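Local coordinates for protein NDP-rhamnosyltransferase (Saccharopolyspora spinosa, PDB 3TSA) that is a glycosyltransferase of the GT-B class, with two Rossmann-like domains in each subunit of a dimer, at residues A[23-27]-A[28-32]; A[377-380]-A[381-384]. All blocks are in the same frame, centred on the assembly; numbering follows the deposited sequence.

Interaction 1: residues A[23-27]-A[28-32]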
loop_
_atom_site.group_PDB
_atom_site.type_symbol
_atom_site.label_atom_id
_atom_site.label_comp_id
_atom_site.label_asym_id
_atom_site.label_seq_id
_atom_site.Cartn_x
_atom_site.Cartn_y
_atom_site.Cartn_z
ATOM N N TRP A 23 6.556 -2.049 0.595
ATOM C CA TRP A 23 5.784 -2.494 -0.566
ATOM C C TRP A 23 6.741 -3.253 -1.467
ATOM O O TRP A 23 6.329 -4.242 -2.024
ATOM C CB TRP A 23 5.384 -1.349 -1.411
ATOM C CG TRP A 23 4.232 -0.612 -0.982
ATOM C CD1 TRP A 23 3.209 -1.042 -0.110
ATOM C CD2 TRP A 23 3.895 0.705 -1.432
ATOM N NE1 TRP A 23 2.299 -0.004 0.000
ATOM C CE2 TRP A 23 2.679 1.056 -0.815
ATOM C CE3 TRP A 23 4.508 1.636 -2.342
ATOM C CZ2 TRP A 23 2.050 2.327 -1.082
ATOM C CZ3 TRP A 23 3.956 2.875 -2.498
ATOM C CH2 TRP A 23 2.735 3.219 -1.865
ATOM N N ALA A 24 7.999 -2.769 -1.635
ATOM C CA ALA A 24 9.022 -3.523 -2.415
ATOM C C ALA A 24 9.178 -4.953 -1.881
ATOM O O ALA A 24 9.289 -5.875 -2.673
ATOM C CB ALA A 24 10.404 -2.827 -2.356
ATOM N N LEU A 25 9.254 -5.089 -0.552
ATOM C CA LEU A 25 9.385 -6.378 0.138
ATOM C C LEU A 25 8.187 -7.274 -0.220
ATOM O O LEU A 25 8.392 -8.401 -0.668
ATOM C CB LEU A 25 9.529 -6.168 1.672
ATOM C CG LEU A 25 10.946 -5.682 2.001
ATOM C CD1 LEU A 25 10.954 -5.033 3.369
ATOM C CD2 LEU A 25 11.948 -6.857 1.977
ATOM N N GLN A 26 6.949 -6.765 -0.074
ATOM C CA GLN A 26 5.768 -7.606 -0.287
ATOM C C GLN A 26 5.666 -7.907 -1.781
ATOM O O GLN A 26 5.294 -9.027 -2.139
ATOM C CB GLN A 26 4.540 -6.851 0.222
ATOM C CG GLN A 26 4.632 -6.773 1.767
ATOM C CD GLN A 26 3.298 -6.341 2.434
ATOM O OE1 GLN A 26 2.448 -5.789 1.809
ATOM N NE2 GLN A 26 3.131 -6.729 3.670
ATOM N N ALA A 27 6.056 -6.972 -2.662
ATOM C CA ALA A 27 5.974 -7.223 -4.092
ATOM C C ALA A 27 6.994 -8.289 -4.609
ATOM O O ALA A 27 6.811 -8.833 -5.708
ATOM C CB ALA A 27 6.193 -5.920 -4.865
ATOM N N SER A 28 8.064 -8.505 -3.850
ATOM C CA SER A 28 9.027 -9.527 -4.122
ATOM C C SER A 28 8.826 -10.810 -3.324
ATOM O O SER A 28 9.753 -11.601 -3.222
ATOM C CB SER A 28 10.447 -9.009 -3.970
ATOM O OG SER A 28 10.679 -8.542 -2.701
ATOM N N GLY A 29 7.622 -10.995 -2.795
ATOM C CA GLY A 29 7.225 -12.228 -2.127
ATOM C C GLY A 29 7.541 -12.402 -0.648
ATOM O O GLY A 29 7.367 -13.503 -0.100
ATOM N N HIS A 30 8.075 -11.383 0.015
ATOM C CA HIS A 30 8.308 -11.466 1.465
ATOM C C HIS A 30 7.134 -10.976 2.308
ATOM O O HIS A 30 6.194 -10.339 1.812
ATOM C CB HIS A 30 9.569 -10.658 1.828
ATOM C CG HIS A 30 10.754 -11.022 0.986
ATOM N ND1 HIS A 30 11.416 -12.226 1.126
ATOM C CD2 HIS A 30 11.306 -10.412 -0.085
ATOM C CE1 HIS A 30 12.381 -12.303 0.223
ATOM N NE2 HIS A 30 12.316 -11.225 -0.549
ATOM N N GLU A 31 7.179 -11.307 3.596
ATOM C CA GLU A 31 6.081 -10.909 4.478
ATOM C C GLU A 31 6.576 -9.756 5.340
ATOM O O GLU A 31 7.771 -9.728 5.712
ATOM C CB GLU A 31 5.732 -12.046 5.383
ATOM C CG GLU A 31 4.853 -13.100 4.712
ATOM C CD GLU A 31 4.669 -14.241 5.646
ATOM O OE1 GLU A 31 5.573 -15.118 5.698
ATOM O OE2 GLU A 31 3.698 -14.156 6.458
ATOM N N VAL A 32 5.672 -8.814 5.617
ATOM C CA VAL A 32 6.040 -7.603 6.372
ATOM C C VAL A 32 4.973 -7.372 7.407
ATOM O O VAL A 32 3.770 -7.495 7.109
ATOM C CB VAL A 32 6.035 -6.437 5.432
ATOM C CG1 VAL A 32 6.099 -5.057 6.180
ATOM C CG2 VAL A 32 7.193 -6.651 4.276
HETATM O O HOH W 1 4.625 -11.016 -0.180
HETATM O O HOH W 2 1.863 -5.801 5.999
#
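H30 N donates to L25 O at 3.1 Å (N-H...O angle 152°) and G29 N to Q26 O at 3.1 Å, the paired bonds of a Schellman motif that closes helix 19-27. G29, with phi at 86°, is the C-prime residue that turns the chain out of the helix. S28 folds back over the last turn: with chi1 at 59°, its OG lies 3.0 Å from A24 O and 3.1 Å from L25 O, one proton having two possible acceptors. Beyond the turn, the V32 side chain, which points back at the helix, crosses those of L25 and Q26 at about a right angle. Its CG2 touches L25 CB at 3.5 Å, while Q26, extended beyond CG, lays NE2 3.4 Å from V32 CB. One water donates to both Q26 O and H30 O; a second accepts from Q26 NE2 and donates to V32 O. The H30 ring is set by M2 N at ND1 and E384 at NE2, and its edge faces L25 O. W23 and A24 pack against Q26 and A27 of the second subunit. L25 O and Q26 O, at the helix end, thus receive donors from the turn itself or from water.

Interaction 2: residues A[377-380]-A[381-384]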
loop_
_atom_site.group_PDB
_atom_site.type_symbol
_atom_site.label_atom_id
_atom_site.label_comp_id
_atom_site.label_asym_id
_atom_site.label_seq_id
_atom_site.Cartn_x
_atom_site.Cartn_y
_atom_site.Cartn_z
ATOM N N ALA A 377 13.079 -1.350 -4.669
ATOM C CA ALA A 377 13.045 -2.722 -5.223
ATOM C C ALA A 377 14.447 -3.377 -5.284
ATOM O O ALA A 377 14.624 -4.580 -5.004
ATOM C CB ALA A 377 12.432 -2.711 -6.606
ATOM N N ALA A 378 15.441 -2.574 -5.669
ATOM C CA ALA A 378 16.801 -3.028 -5.711
ATOM C C ALA A 378 17.404 -3.355 -4.339
ATOM O O ALA A 378 18.208 -4.242 -4.234
ATOM C CB ALA A 378 17.662 -2.026 -6.527
ATOM N N LEU A 379 16.948 -2.716 -3.266
ATOM C CA LEU A 379 17.399 -3.015 -1.963
ATOM C C LEU A 379 16.911 -4.333 -1.445
ATOM O O LEU A 379 17.496 -4.822 -0.485
ATOM C CB LEU A 379 17.020 -1.918 -0.904
ATOM C CG LEU A 379 18.054 -0.784 -0.731
ATOM C CD1 LEU A 379 19.302 -1.278 -0.083
ATOM C CD2 LEU A 379 18.342 -0.073 -2.076
ATOM N N VAL A 380 15.780 -4.866 -1.942
ATOM C CA VAL A 380 15.304 -6.142 -1.399
ATOM C C VAL A 380 16.396 -7.258 -1.356
ATOM O O VAL A 380 16.549 -7.928 -0.339
ATOM C CB VAL A 380 14.080 -6.639 -2.195
ATOM C CG1 VAL A 380 13.625 -8.025 -1.654
ATOM C CG2 VAL A 380 12.963 -5.585 -2.059
ATOM N N ARG A 381 17.218 -7.367 -2.393
ATOM C CA ARG A 381 18.394 -8.264 -2.401
ATOM C C ARG A 381 19.391 -8.014 -1.257
ATOM O O ARG A 381 19.857 -8.965 -0.580
ATOM C CB ARG A 381 19.083 -8.180 -3.781
ATOM C CG ARG A 381 20.458 -8.772 -3.848
ATOM C CD ARG A 381 20.520 -10.302 -3.690
ATOM N NE ARG A 381 20.049 -11.038 -4.872
ATOM C CZ ARG A 381 20.550 -10.918 -6.106
ATOM N NH1 ARG A 381 20.047 -11.647 -7.103
ATOM N NH2 ARG A 381 21.539 -10.059 -6.352
ATOM N N THR A 382 19.738 -6.758 -1.021
ATOM C CA THR A 382 20.591 -6.459 0.098
ATOM C C THR A 382 19.994 -6.991 1.395
ATOM O O THR A 382 20.724 -7.570 2.206
ATOM C CB THR A 382 20.927 -4.949 0.165
ATOM O OG1 THR A 382 21.375 -4.597 -1.130
ATOM C CG2 THR A 382 22.019 -4.675 1.125
ATOM N N LEU A 383 18.674 -6.846 1.562
ATOM C CA LEU A 383 18.043 -7.271 2.805
ATOM C C LEU A 383 18.075 -8.802 2.888
ATOM O O LEU A 383 18.274 -9.374 3.960
ATOM C CB LEU A 383 16.567 -6.763 2.850
ATOM C CG LEU A 383 16.417 -5.221 2.905
ATOM C CD1 LEU A 383 14.989 -4.706 3.156
ATOM C CD2 LEU A 383 17.207 -4.743 3.976
ATOM N N GLU A 384 17.839 -9.440 1.746
ATOM C CA GLU A 384 17.809 -10.935 1.610
ATOM C C GLU A 384 19.159 -11.457 2.110
ATOM O O GLU A 384 19.198 -12.473 2.825
ATOM C CB GLU A 384 17.514 -11.364 0.144
ATOM C CG GLU A 384 15.975 -11.145 -0.297
ATOM C CD GLU A 384 15.706 -11.490 -1.785
ATOM O OE1 GLU A 384 16.740 -11.844 -2.404
ATOM O OE2 GLU A 384 14.530 -11.377 -2.330
HETATM O O HOH W 3 16.582 -6.808 -5.075
#
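V380 and E384, one helical turn apart, lean across each other at a slant, V380 CG1 lying 3.5 Å from E384 OE2. CG1 stands anti to the backbone N of V380 (chi1 177°), which carries it forward along the helix toward the glutamate. E384 starts beside its own backbone N (chi1 -74°) and then runs extended, so CG passes 3.3 Å from V380 O and the carboxylate reaches the methyl. OE2 is hydrogen-bonded to H30 NE2, a partner that fixes where the acid ends. On another side of the helix L379 and T382 lie side by side and point the same way, with L379 CD1 4.0 Å from T382 CB. L383 sets its CB over V380 O at 3.4 Å. Beneath these side chains run two i to i+4 bonds, L383 N to L379 O at 3.1 Å and E384 N to V380 O at 2.9 Å, both with an N-H...O angle of 154°. Near the start of the segment a water donates to A377 O and accepts from R381 N, bridging one turn of backbone. The faces of helix 376-385 have different neighbours: V380 and L383 meet A24, L21 and L25 of helix 19-27, whereas L379 and T382 rest on L179 and L177 of strand 177-180, and A377 packs against S28 of the second subunit.

Interaction 1 comes early in the chain, where helix 19-27 passes into strand 31-36 of the seven-stranded parallel sheet; interaction 2 lies in the final helix, 376-385. Although more than 340 residues separate them in sequence, one near each end of the chain, their centres are about 10 Å apart. The histidine-glutamate bond joins them, and V380 CG1 packs 3.2 Å from S28 OG. The C-terminal helix thus crosses back from the second domain to cover the first, as in other GT-B glycosyltransferases. Residues from both contacts also touch the second subunit, placing this junction at the dimer interface.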